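Aminopeptidase N family protein (Idiomarina loihiensis L2TR, PDB 4FGM) probably acts as a zinc-dependent aminopeptidase of the M61 glycyl aminopeptidase family, removing residues from the amino ends of peptides. Local coordinates at residues A[227-232]-A[245-250]; A[349-354]-A[442-447]; A[466-471]-A[568-573]. One frame throughout, in Å; residues are numbered along the deposited sequence.

Contact 1: A[227-232]-A[245-250]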
ATOM      1  N   THR A 227      10.765  -2.660  -9.305  1.00 38.16           N
ATOM      2  CA  THR A 227      10.936  -1.376  -8.650  1.00 39.62           C
ATOM      3  C   THR A 227      11.251  -0.166  -9.501  1.00 42.09           C
ATOM      4  O   THR A 227      12.245  -0.139 -10.221  1.00 41.05           O
ATOM      5  CB  THR A 227      12.051  -1.481  -7.581  1.00 37.73           C
ATOM      6  OG1 THR A 227      11.784  -2.601  -6.729  1.00 41.65           O
ATOM      7  CG2 THR A 227      12.114  -0.219  -6.736  1.00 33.80           C
HETATM    8  N   MSE A 228      10.394   0.843  -9.401  1.00 36.92           N
HETATM    9  CA  MSE A 228      10.612   2.107 -10.088  1.00 42.99           C
HETATM   10  C   MSE A 228      11.225   3.033  -9.028  1.00 40.52           C
HETATM   11  O   MSE A 228      10.681   3.200  -7.924  1.00 39.04           O
HETATM   12  CB  MSE A 228       9.296   2.683 -10.608  1.00 44.04           C
HETATM   13  CG  MSE A 228       8.838   2.051 -11.897  1.00 54.85           C
HETATM   14 SE   MSE A 228       7.102   2.684 -12.439  1.00 59.86          SE
HETATM   15  CE  MSE A 228       6.051   1.734 -11.119  1.00 45.97           C
ATOM     16  N   VAL A 229      12.367   3.620  -9.358  1.00 37.18           N
ATOM     17  CA  VAL A 229      13.054   4.492  -8.421  1.00 39.02           C
ATOM     18  C   VAL A 229      13.016   5.943  -8.863  1.00 41.21           C
ATOM     19  O   VAL A 229      13.561   6.289  -9.913  1.00 40.30           O
ATOM     20  CB  VAL A 229      14.534   4.076  -8.259  1.00 39.04           C
ATOM     21  CG1 VAL A 229      15.161   4.833  -7.093  1.00 36.05           C
ATOM     22  CG2 VAL A 229      14.631   2.574  -8.047  1.00 36.75           C
ATOM     23  N   VAL A 230      12.388   6.789  -8.053  1.00 37.53           N
ATOM     24  CA  VAL A 230      12.295   8.208  -8.361  1.00 37.10           C
ATOM     25  C   VAL A 230      12.911   9.036  -7.233  1.00 40.75           C
ATOM     26  O   VAL A 230      13.520   8.488  -6.321  1.00 39.45           O
ATOM     27  CB  VAL A 230      10.828   8.623  -8.568  1.00 39.55           C
ATOM     28  CG1 VAL A 230      10.225   7.813  -9.702  1.00 35.98           C
ATOM     29  CG2 VAL A 230      10.039   8.416  -7.282  1.00 37.32           C
ATOM     30  N   GLY A 231      12.753  10.351  -7.291  1.00 47.69           N
ATOM     31  CA  GLY A 231      13.324  11.191  -6.256  1.00 41.66           C
ATOM     32  C   GLY A 231      12.523  11.140  -4.971  1.00 41.86           C
ATOM     33  O   GLY A 231      13.070  11.023  -3.866  1.00 44.29           O
ATOM     34  N   ASN A 232      11.208  11.226  -5.119  1.00 43.11           N
ATOM     35  CA  ASN A 232      10.318  11.204  -3.978  1.00 46.82           C
ATOM     36  C   ASN A 232       9.024  10.497  -4.341  1.00 49.99           C
ATOM     37  O   ASN A 232       8.161  11.062  -5.003  1.00 53.17           O
ATOM     38  CB  ASN A 232      10.040  12.636  -3.518  1.00 56.57           C
ATOM     39  CG  ASN A 232       9.224  12.691  -2.252  1.00 66.91           C
ATOM     40  OD1 ASN A 232       9.222  11.750  -1.461  1.00 67.53           O
ATOM     41  ND2 ASN A 232       8.537  13.805  -2.041  1.00 76.88           N
ATOM     42  N   LEU A 245       6.659  -1.757  -7.175  1.00 40.52           N
ATOM     43  CA  LEU A 245       6.990  -0.771  -6.160  1.00 39.57           C
ATOM     44  C   LEU A 245       7.475   0.545  -6.739  1.00 39.19           C
ATOM     45  O   LEU A 245       8.124   0.581  -7.781  1.00 41.74           O
ATOM     46  CB  LEU A 245       8.100  -1.304  -5.255  1.00 42.21           C
ATOM     47  CG  LEU A 245       8.006  -2.724  -4.703  1.00 41.34           C
ATOM     48  CD1 LEU A 245       9.364  -3.106  -4.099  1.00 39.73           C
ATOM     49  CD2 LEU A 245       6.875  -2.808  -3.671  1.00 32.36           C
ATOM     50  N   LEU A 246       7.156   1.628  -6.045  1.00 40.77           N
ATOM     51  CA  LEU A 246       7.628   2.952  -6.427  1.00 41.56           C
ATOM     52  C   LEU A 246       8.300   3.441  -5.155  1.00 40.70           C
ATOM     53  O   LEU A 246       7.647   3.579  -4.125  1.00 38.74           O
ATOM     54  CB  LEU A 246       6.474   3.880  -6.789  1.00 41.75           C
ATOM     55  CG  LEU A 246       6.935   5.312  -7.079  1.00 44.62           C
ATOM     56  CD1 LEU A 246       7.858   5.323  -8.294  1.00 38.62           C
ATOM     57  CD2 LEU A 246       5.720   6.204  -7.304  1.00 44.02           C
ATOM     58  N   CYS A 247       9.606   3.670  -5.209  1.00 40.98           N
ATOM     59  CA  CYS A 247      10.317   4.124  -4.020  1.00 38.58           C
ATOM     60  C   CYS A 247      11.255   5.286  -4.283  1.00 36.21           C
ATOM     61  O   CYS A 247      11.596   5.588  -5.424  1.00 40.29           O
ATOM     62  CB  CYS A 247      11.111   2.970  -3.403  1.00 41.40           C
ATOM     63  SG  CYS A 247      12.562   2.528  -4.346  1.00 56.94           S
ATOM     64  N   SER A 248      11.679   5.932  -3.202  1.00 38.54           N
ATOM     65  CA  SER A 248      12.587   7.066  -3.293  1.00 38.49           C
ATOM     66  C   SER A 248      14.017   6.568  -3.398  1.00 40.93           C
ATOM     67  O   SER A 248      14.397   5.581  -2.765  1.00 39.31           O
ATOM     68  CB  SER A 248      12.418   7.959  -2.070  1.00 39.68           C
ATOM     69  OG  SER A 248      11.074   8.395  -1.977  1.00 44.57           O
ATOM     70  N   ARG A 249      14.806   7.263  -4.205  1.00 42.13           N
ATOM     71  CA  ARG A 249      16.194   6.897  -4.436  1.00 39.34           C
ATOM     72  C   ARG A 249      17.006   6.840  -3.147  1.00 38.89           C
ATOM     73  O   ARG A 249      17.996   6.113  -3.063  1.00 35.75           O
ATOM     74  CB  ARG A 249      16.810   7.887  -5.416  1.00 37.02           C
ATOM     75  CG  ARG A 249      18.116   7.454  -6.051  1.00 46.13           C
ATOM     76  CD  ARG A 249      18.377   8.287  -7.308  1.00 47.78           C
ATOM     77  NE  ARG A 249      17.896   9.648  -7.122  1.00 49.93           N
ATOM     78  CZ  ARG A 249      16.912  10.202  -7.817  1.00 46.90           C
ATOM     79  NH1 ARG A 249      16.291   9.529  -8.771  1.00 42.23           N
ATOM     80  NH2 ARG A 249      16.519  11.424  -7.517  1.00 53.62           N
ATOM     81  N   LYS A 250      16.589   7.599  -2.138  1.00 34.10           N
ATOM     82  CA  LYS A 250      17.314   7.596  -0.871  1.00 38.24           C
ATOM     83  C   LYS A 250      17.033   6.342  -0.049  1.00 43.26           C
ATOM     84  O   LYS A 250      17.733   6.067   0.916  1.00 40.85           O
ATOM     85  CB  LYS A 250      16.972   8.839  -0.041  1.00 42.86           C
ATOM     86  CG  LYS A 250      15.494   9.017   0.279  1.00 42.68           C
ATOM     87  CD  LYS A 250      15.293  10.216   1.188  1.00 49.15           C
ATOM     88  CE  LYS A 250      13.840  10.679   1.228  1.00 62.26           C
ATOM     89  NZ  LYS A 250      12.921   9.649   1.769  1.00 63.11           N
TER
HETATM   90  O   HOH W   1      15.553  10.318  -2.663  1.00 41.02           O

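Contact 2: A[349-354]-A[442-447]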
ATOM      1  N   GLN A 349     -15.651   5.979  13.595  1.00 44.60           N
ATOM      2  CA  GLN A 349     -15.743   4.870  12.658  1.00 46.96           C
ATOM      3  C   GLN A 349     -15.069   3.605  13.186  1.00 46.75           C
ATOM      4  O   GLN A 349     -13.965   3.655  13.727  1.00 48.20           O
ATOM      5  CB  GLN A 349     -15.085   5.307  11.345  1.00 46.94           C
ATOM      6  CG  GLN A 349     -15.202   4.348  10.174  1.00 49.13           C
ATOM      7  CD  GLN A 349     -14.410   4.835   8.967  1.00 47.94           C
ATOM      8  OE1 GLN A 349     -13.179   4.932   9.015  1.00 42.29           O
ATOM      9  NE2 GLN A 349     -15.113   5.151   7.884  1.00 48.70           N
ATOM     10  N   SER A 350     -15.740   2.467  13.041  1.00 37.96           N
ATOM     11  CA  SER A 350     -15.150   1.207  13.483  1.00 44.63           C
ATOM     12  C   SER A 350     -14.208   0.755  12.376  1.00 47.40           C
ATOM     13  O   SER A 350     -14.330   1.198  11.231  1.00 49.19           O
ATOM     14  CB  SER A 350     -16.230   0.142  13.730  1.00 45.51           C
ATOM     15  OG  SER A 350     -16.919  -0.201  12.544  1.00 42.92           O
ATOM     16  N   VAL A 351     -13.268  -0.119  12.717  1.00 45.75           N
ATOM     17  CA  VAL A 351     -12.296  -0.604  11.747  1.00 38.59           C
ATOM     18  C   VAL A 351     -12.946  -1.369  10.590  1.00 45.98           C
ATOM     19  O   VAL A 351     -12.511  -1.254   9.437  1.00 44.81           O
ATOM     20  CB  VAL A 351     -11.223  -1.492  12.433  1.00 49.34           C
ATOM     21  CG1 VAL A 351     -11.777  -2.881  12.707  1.00 42.32           C
ATOM     22  CG2 VAL A 351      -9.976  -1.560  11.573  1.00 50.95           C
ATOM     23  N   THR A 352     -13.990  -2.138  10.887  1.00 45.02           N
ATOM     24  CA  THR A 352     -14.671  -2.897   9.847  1.00 44.15           C
ATOM     25  C   THR A 352     -15.446  -1.956   8.939  1.00 45.86           C
ATOM     26  O   THR A 352     -15.542  -2.177   7.730  1.00 43.85           O
ATOM     27  CB  THR A 352     -15.643  -3.938  10.443  1.00 45.70           C
ATOM     28  OG1 THR A 352     -16.475  -3.315  11.432  1.00 45.45           O
ATOM     29  CG2 THR A 352     -14.866  -5.079  11.067  1.00 41.34           C
ATOM     30  N   GLU A 353     -16.004  -0.908   9.532  1.00 41.97           N
ATOM     31  CA  GLU A 353     -16.755   0.090   8.778  1.00 41.35           C
ATOM     32  C   GLU A 353     -15.803   0.799   7.810  1.00 45.92           C
ATOM     33  O   GLU A 353     -16.159   1.072   6.668  1.00 50.56           O
ATOM     34  CB  GLU A 353     -17.393   1.096   9.745  1.00 45.60           C
ATOM     35  CG  GLU A 353     -18.098   2.263   9.091  1.00 61.18           C
ATOM     36  CD  GLU A 353     -18.667   3.238  10.112  1.00 70.84           C
ATOM     37  OE1 GLU A 353     -18.379   3.069  11.324  1.00 65.57           O
ATOM     38  OE2 GLU A 353     -19.394   4.175   9.701  1.00 68.36           O
ATOM     39  N   SER A 354     -14.587   1.075   8.273  1.00 41.18           N
ATOM     40  CA  SER A 354     -13.579   1.744   7.455  1.00 46.45           C
ATOM     41  C   SER A 354     -13.189   0.885   6.246  1.00 44.00           C
ATOM     42  O   SER A 354     -13.009   1.403   5.137  1.00 35.41           O
ATOM     43  CB  SER A 354     -12.335   2.052   8.297  1.00 41.01           C
ATOM     44  OG  SER A 354     -11.340   2.707   7.534  1.00 41.87           O
ATOM     45  N   ASP A 442     -15.026  -6.103  20.027  1.00 55.59           N
ATOM     46  CA  ASP A 442     -14.988  -4.682  20.366  1.00 59.21           C
ATOM     47  C   ASP A 442     -13.986  -3.979  19.467  1.00 57.91           C
ATOM     48  O   ASP A 442     -14.227  -2.863  19.009  1.00 57.56           O
ATOM     49  CB  ASP A 442     -14.600  -4.466  21.836  1.00 65.34           C
ATOM     50  CG  ASP A 442     -15.660  -4.976  22.804  1.00 72.46           C
ATOM     51  OD1 ASP A 442     -16.844  -5.050  22.410  1.00 70.02           O
ATOM     52  OD2 ASP A 442     -15.308  -5.291  23.962  1.00 74.81           O
ATOM     53  N   ALA A 443     -12.865  -4.646  19.208  1.00 57.82           N
ATOM     54  CA  ALA A 443     -11.817  -4.095  18.361  1.00 54.40           C
ATOM     55  C   ALA A 443     -12.322  -3.916  16.936  1.00 55.19           C
ATOM     56  O   ALA A 443     -11.957  -2.961  16.249  1.00 56.52           O
ATOM     57  CB  ALA A 443     -10.602  -5.021  18.366  1.00 53.54           C
ATOM     58  N   LEU A 444     -13.180  -4.838  16.516  1.00 51.51           N
ATOM     59  CA  LEU A 444     -13.732  -4.848  15.171  1.00 51.12           C
ATOM     60  C   LEU A 444     -14.985  -4.012  14.911  1.00 56.49           C
ATOM     61  O   LEU A 444     -15.116  -3.406  13.844  1.00 51.18           O
ATOM     62  CB  LEU A 444     -14.019  -6.298  14.758  1.00 54.13           C
ATOM     63  CG  LEU A 444     -13.049  -7.080  13.861  1.00 60.85           C
ATOM     64  CD1 LEU A 444     -11.612  -6.927  14.320  1.00 67.81           C
ATOM     65  CD2 LEU A 444     -13.466  -8.540  13.867  1.00 54.95           C
ATOM     66  N   TYR A 445     -15.901  -3.967  15.872  1.00 57.62           N
ATOM     67  CA  TYR A 445     -17.152  -3.246  15.657  1.00 55.07           C
ATOM     68  C   TYR A 445     -17.428  -2.023  16.531  1.00 54.84           C
ATOM     69  O   TYR A 445     -18.352  -1.269  16.256  1.00 55.73           O
ATOM     70  CB  TYR A 445     -18.307  -4.248  15.745  1.00 55.76           C
ATOM     71  CG  TYR A 445     -18.118  -5.409  14.787  1.00 49.54           C
ATOM     72  CD1 TYR A 445     -18.264  -5.232  13.411  1.00 47.76           C
ATOM     73  CD2 TYR A 445     -17.714  -6.661  15.250  1.00 48.87           C
ATOM     74  CE1 TYR A 445     -18.005  -6.273  12.515  1.00 45.94           C
ATOM     75  CE2 TYR A 445     -17.449  -7.714  14.361  1.00 52.27           C
ATOM     76  CZ  TYR A 445     -17.597  -7.511  12.995  1.00 52.60           C
ATOM     77  OH  TYR A 445     -17.329  -8.536  12.114  1.00 57.26           O
ATOM     78  N   ASN A 446     -16.642  -1.823  17.581  1.00 54.04           N
ATOM     79  CA  ASN A 446     -16.837  -0.649  18.425  1.00 54.93           C
ATOM     80  C   ASN A 446     -15.945   0.492  17.929  1.00 59.15           C
ATOM     81  O   ASN A 446     -15.059   0.290  17.090  1.00 52.62           O
ATOM     82  CB  ASN A 446     -16.506  -0.952  19.891  1.00 52.58           C
ATOM     83  CG  ASN A 446     -17.609  -1.724  20.599  1.00 59.50           C
ATOM     84  OD1 ASN A 446     -18.724  -1.856  20.092  1.00 63.96           O
ATOM     85  ND2 ASN A 446     -17.301  -2.224  21.789  1.00 54.89           N
ATOM     86  N   LYS A 447     -16.187   1.690  18.448  1.00 53.38           N
ATOM     87  CA  LYS A 447     -15.407   2.859  18.061  1.00 53.15           C
ATOM     88  C   LYS A 447     -14.729   3.445  19.297  1.00 54.61           C
ATOM     89  O   LYS A 447     -15.099   4.521  19.768  1.00 51.72           O
ATOM     90  CB  LYS A 447     -16.327   3.895  17.415  1.00 51.18           C
ATOM     91  CG  LYS A 447     -17.133   3.347  16.260  1.00 56.09           C
ATOM     92  CD  LYS A 447     -18.228   4.309  15.839  1.00 68.99           C
ATOM     93  CE  LYS A 447     -19.066   3.724  14.715  1.00 78.05           C
ATOM     94  NZ  LYS A 447     -20.244   4.575  14.400  1.00 83.53           N
TER
HETATM   95  O   HOH W   2     -19.153  -1.542  13.377  1.00 50.56           O
HETATM   96  O   HOH W   3     -13.043  -0.588  15.330  1.00 51.66           O

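Contact 3: A[466-471]-A[568-573]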
ATOM      1  N   GLN A 466       3.738  11.573  25.656  1.00 68.64           N
ATOM      2  CA  GLN A 466       4.309  12.902  25.801  1.00 71.43           C
ATOM      3  C   GLN A 466       3.944  13.764  24.605  1.00 68.48           C
ATOM      4  O   GLN A 466       3.511  13.258  23.570  1.00 66.00           O
ATOM      5  CB  GLN A 466       5.836  12.815  25.932  1.00 77.71           C
ATOM      6  CG  GLN A 466       6.552  12.342  24.676  1.00 84.12           C
ATOM      7  CD  GLN A 466       8.041  12.139  24.890  1.00 87.44           C
ATOM      8  OE1 GLN A 466       8.453  11.403  25.787  1.00 87.03           O
ATOM      9  NE2 GLN A 466       8.857  12.786  24.062  1.00 88.43           N
ATOM     10  N   VAL A 467       4.114  15.070  24.758  1.00 62.96           N
ATOM     11  CA  VAL A 467       3.825  16.008  23.687  1.00 60.42           C
ATOM     12  C   VAL A 467       4.976  15.927  22.689  1.00 59.74           C
ATOM     13  O   VAL A 467       6.141  15.930  23.078  1.00 62.67           O
ATOM     14  CB  VAL A 467       3.728  17.447  24.229  1.00 59.67           C
ATOM     15  CG1 VAL A 467       3.397  18.409  23.101  1.00 56.06           C
ATOM     16  CG2 VAL A 467       2.672  17.517  25.324  1.00 59.06           C
ATOM     17  N   PRO A 468       4.663  15.835  21.388  1.00 60.15           N
ATOM     18  CA  PRO A 468       5.712  15.756  20.363  1.00 58.06           C
ATOM     19  C   PRO A 468       6.488  17.069  20.291  1.00 60.13           C
ATOM     20  O   PRO A 468       6.049  18.072  20.847  1.00 64.94           O
ATOM     21  CB  PRO A 468       4.921  15.462  19.088  1.00 51.61           C
ATOM     22  CG  PRO A 468       3.601  16.143  19.348  1.00 56.39           C
ATOM     23  CD  PRO A 468       3.319  15.778  20.783  1.00 59.19           C
ATOM     24  N   VAL A 469       7.635  17.070  19.614  1.00 59.53           N
ATOM     25  CA  VAL A 469       8.436  18.286  19.515  1.00 60.29           C
ATOM     26  C   VAL A 469       7.705  19.379  18.736  1.00 64.41           C
ATOM     27  O   VAL A 469       8.006  20.565  18.880  1.00 70.01           O
ATOM     28  CB  VAL A 469       9.831  17.999  18.884  1.00 62.55           C
ATOM     29  CG1 VAL A 469      10.516  16.869  19.661  1.00 63.73           C
ATOM     30  CG2 VAL A 469       9.699  17.655  17.412  1.00 65.03           C
ATOM     31  N   ASP A 470       6.756  18.967  17.899  1.00 62.94           N
ATOM     32  CA  ASP A 470       5.943  19.896  17.113  1.00 59.53           C
ATOM     33  C   ASP A 470       4.729  19.147  16.557  1.00 51.96           C
ATOM     34  O   ASP A 470       4.655  17.923  16.653  1.00 48.76           O
ATOM     35  CB  ASP A 470       6.759  20.554  15.981  1.00 60.46           C
ATOM     36  CG  ASP A 470       7.131  19.588  14.862  1.00 68.07           C
ATOM     37  OD1 ASP A 470       7.947  19.971  14.000  1.00 64.19           O
ATOM     38  OD2 ASP A 470       6.608  18.457  14.824  1.00 75.05           O
ATOM     39  N   ASP A 471       3.778  19.884  15.994  1.00 49.74           N
ATOM     40  CA  ASP A 471       2.556  19.307  15.446  1.00 50.67           C
ATOM     41  C   ASP A 471       2.765  18.233  14.378  1.00 58.44           C
ATOM     42  O   ASP A 471       1.905  17.371  14.190  1.00 63.08           O
ATOM     43  CB  ASP A 471       1.685  20.421  14.854  1.00 50.36           C
ATOM     44  CG  ASP A 471       1.031  21.288  15.917  1.00 51.79           C
ATOM     45  OD1 ASP A 471       0.030  20.839  16.521  1.00 48.98           O
ATOM     46  OD2 ASP A 471       1.519  22.417  16.146  1.00 45.65           O
ATOM     47  N   LYS A 568      -0.861  14.615  24.757  1.00 67.08           N
ATOM     48  CA  LYS A 568       0.343  13.814  24.929  1.00 70.07           C
ATOM     49  C   LYS A 568       0.099  12.677  23.936  1.00 65.31           C
ATOM     50  O   LYS A 568      -0.275  11.561  24.304  1.00 62.34           O
ATOM     51  CB  LYS A 568       0.444  13.310  26.376  1.00 74.41           C
ATOM     52  CG  LYS A 568       1.000  14.362  27.344  1.00 73.79           C
ATOM     53  CD  LYS A 568       0.666  14.050  28.799  1.00 76.96           C
ATOM     54  CE  LYS A 568       1.224  15.106  29.752  1.00 81.39           C
ATOM     55  NZ  LYS A 568       2.692  14.967  29.971  1.00 83.80           N
ATOM     56  N   SER A 569       0.300  13.013  22.662  1.00 63.28           N
ATOM     57  CA  SER A 569       0.073  12.128  21.525  1.00 63.37           C
ATOM     58  C   SER A 569       1.213  11.208  21.086  1.00 62.22           C
ATOM     59  O   SER A 569       0.986  10.268  20.327  1.00 61.78           O
ATOM     60  CB  SER A 569      -0.387  12.973  20.331  1.00 63.02           C
ATOM     61  OG  SER A 569       0.531  14.024  20.065  1.00 62.98           O
ATOM     62  N   SER A 570       2.435  11.480  21.524  1.00 62.98           N
ATOM     63  CA  SER A 570       3.550  10.615  21.161  1.00 65.29           C
ATOM     64  C   SER A 570       3.633   9.436  22.128  1.00 60.08           C
ATOM     65  O   SER A 570       3.897   9.619  23.314  1.00 62.67           O
ATOM     66  CB  SER A 570       4.875  11.385  21.189  1.00 74.91           C
ATOM     67  OG  SER A 570       5.096  12.090  19.979  1.00 81.27           O
ATOM     68  N   TYR A 571       3.378   8.231  21.630  1.00 51.61           N
ATOM     69  CA  TYR A 571       3.467   7.041  22.466  1.00 56.23           C
ATOM     70  C   TYR A 571       4.867   6.456  22.279  1.00 57.71           C
ATOM     71  O   TYR A 571       5.167   5.857  21.248  1.00 66.06           O
ATOM     72  CB  TYR A 571       2.400   6.007  22.070  1.00 59.33           C
ATOM     73  CG  TYR A 571       0.998   6.357  22.531  1.00 64.84           C
ATOM     74  CD1 TYR A 571       0.373   7.530  22.102  1.00 67.28           C
ATOM     75  CD2 TYR A 571       0.309   5.532  23.426  1.00 66.25           C
ATOM     76  CE1 TYR A 571      -0.903   7.878  22.556  1.00 70.07           C
ATOM     77  CE2 TYR A 571      -0.966   5.870  23.885  1.00 66.97           C
ATOM     78  CZ  TYR A 571      -1.564   7.046  23.447  1.00 73.45           C
ATOM     79  OH  TYR A 571      -2.811   7.405  23.912  1.00 73.85           O
ATOM     80  N   VAL A 572       5.729   6.651  23.271  1.00 51.78           N
ATOM     81  CA  VAL A 572       7.091   6.141  23.205  1.00 52.47           C
ATOM     82  C   VAL A 572       7.173   4.781  23.907  1.00 56.88           C
ATOM     83  O   VAL A 572       6.792   4.645  25.074  1.00 54.76           O
ATOM     84  CB  VAL A 572       8.077   7.138  23.860  1.00 58.94           C
ATOM     85  CG1 VAL A 572       9.489   6.558  23.883  1.00 57.00           C
ATOM     86  CG2 VAL A 572       8.061   8.449  23.088  1.00 50.99           C
ATOM     87  N   LEU A 573       7.660   3.778  23.180  1.00 55.93           N
ATOM     88  CA  LEU A 573       7.780   2.424  23.711  1.00 56.12           C
ATOM     89  C   LEU A 573       9.217   2.007  23.966  1.00 64.06           C
ATOM     90  O   LEU A 573      10.101   2.246  23.144  1.00 63.43           O
ATOM     91  CB  LEU A 573       7.131   1.423  22.755  1.00 57.13           C
ATOM     92  CG  LEU A 573       5.655   1.095  22.992  1.00 58.80           C
ATOM     93  CD1 LEU A 573       4.856   2.364  23.173  1.00 55.85           C
ATOM     94  CD2 LEU A 573       5.126   0.281  21.823  1.00 59.30           C
TER

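Contact 1: A[227-232]-A[245-250]
Leu246 lays its CD1 methyl against Val230, the two side chains crossing at about a right angle with Leu246 CD1 3.7 Å from Val230 CG1. They sit on one face of a parallel pair of strands, 222-230 and 242-248, in the five-stranded mixed sheet that adjoins the zinc-binding helix, as in other thermolysin-like peptidases. The CB of Met228, a selenomethionine, meets the same Leu246 methyl, and Leu92 packs on all three residues. The other face carries Thr227, Val229, Leu245 and Cys247. Here Thr227 turns CG2 anti to its own N and brings that methyl 3.7 Å from Cys247 SG, while its OG1 lies beside Leu245 CD1. Leu245 packs against helix 262-277, including Glu274, and its side chain is about 7 Å from that of zinc ligand His273.

Within the sheet, bonds go to the residues before and after each partner, as parallel strands require. Met228 N gives a nearly straight bond to Leu245 O (2.8 Å, 178°), Met228 O takes Cys247 N, and Val230 N goes on to Cys247 O. The last bond, Arg249 N to Val230 O at 2.8 Å, is more bent at the hydrogen (138°), where the strands are ending. The Arg249 chain bends at chi3 (35°), setting Val230 O over one guanidinium face, toward its rim; NH2 lies 3.4 Å from Gly231 CA and NH1 bonds weakly to Arg192 O. Ser248 OG accepts a hydrogen bond from Gly233 N. A water donates to Gly231 O at 2.8 Å and accepts from Lys250 N at 3.0 Å.

Contact 2: A[349-354]-A[442-447]
Thr352, Ser350 and Lys447 carry this meeting of two helix ends, where the start of helix 351-356 abuts the finish of helix 437-445. Thr352 OG1 donates to Leu444 O at 2.8 Å, tilted 33° from the carbonyl plane, and the backbone Thr352 N adds a weak bond to the same oxygen. With chi1 at 49°, the hydroxyl stands between the backbone N and the carbonyl carbon, while CG2 lies against Leu444 CG and the CE1 side of the Tyr445 ring. Glu301 holds the OH of that ring.

Ser350 is the N-cap. Its CB is set among the carbonyl oxygens of Leu444, Tyr445 and Asn446, and its OG accepts from Glu353 N (3.2 Å). Glu353 OE1 receives Ser350 N, completing a capping box. One water links Ser350 OG with Tyr445 O; a second accepts from Val351 N at 2.7 Å and lies close to Ala443 O and Asn446 O. Lys447 runs extended alongside Gln349 and Ser350, with CG 3.6 Å from Ser350 N, and ends in a long salt bridge from NZ to Glu353 OE1 (3.9 Å). Trp304 packs on Val351, Thr352 and Leu444, and the Val351 side chain is about 9 Å from that of zinc ligand Glu307.

Carbonyls at the end of one helix thus face amides at the start of another, directly and through water, an arrangement in which the two helix dipoles should favour each other.

Contact 3: A[466-471]-A[568-573]
Ser570 N donates to Gln466 O at 2.9 Å, nearly in line with the carbonyl, and Gln466 N returns a more bent bond to Ser570 O (3.1 Å, 140° at the hydrogen). This is an antiparallel hydrogen-bonded pair, formed where strand 461-466 ends and strand 570-575 begins. The Lys568 CA also approaches Gln466 O, at 3.5 Å.

The Gln466 side chain leaves between its backbone N and carbonyl carbon (chi1 68°) and then runs extended across the partner strand: CG passes 4.0 Å from Ser570 CB, and the amide end crosses Val572 obliquely, OE1 resting near CG2. On the Lys568 side, its CB and CG lie against the Gln466 backbone, and CG meets Val467 CG2.

Pro468 wedges in next to the two serines. Its CD lies 3.4 Å from Ser569 OG and its CB 3.5 Å from Ser570 OG. Ser569 OG is buried here without a polar partner in the model, whereas Ser570 OG has a weak bond from Gly475 N. Tyr571 and Leu573 pack on helix 326-342, where Ser338 OG bonds Tyr571 N, so the strand lies against that helix. The chain between the two segments holds a six-stranded sheet, probably the PDZ-like domain, and this pair joins the chain just before and just after it. Two residues, Ser569 and Ser570, stand opposite the single Gln466: a classic beta bulge.

How the contacts relate
From the N terminus, contact 1 comes first: it closes a short loop of 12 residues, which contains edge strand 235-238 beside the maleic acid, and ties two neighbouring strands of the five-stranded sheet next to the zinc-binding helix. Contact 2 follows after the zinc-binding helix and closes a largely helical excursion of 87 residues, joining two helix ends. Contact 3 closes the 96-residue excursion through the probable PDZ-like domain. The three run in series, none nested in or crossing another, and none touch; nearest atoms are about 22 Å apart for contacts 1 and 2 and about 13 Å for contacts 2 and 3. Contacts 1 and 2 lie on opposite sides of the chain's centre.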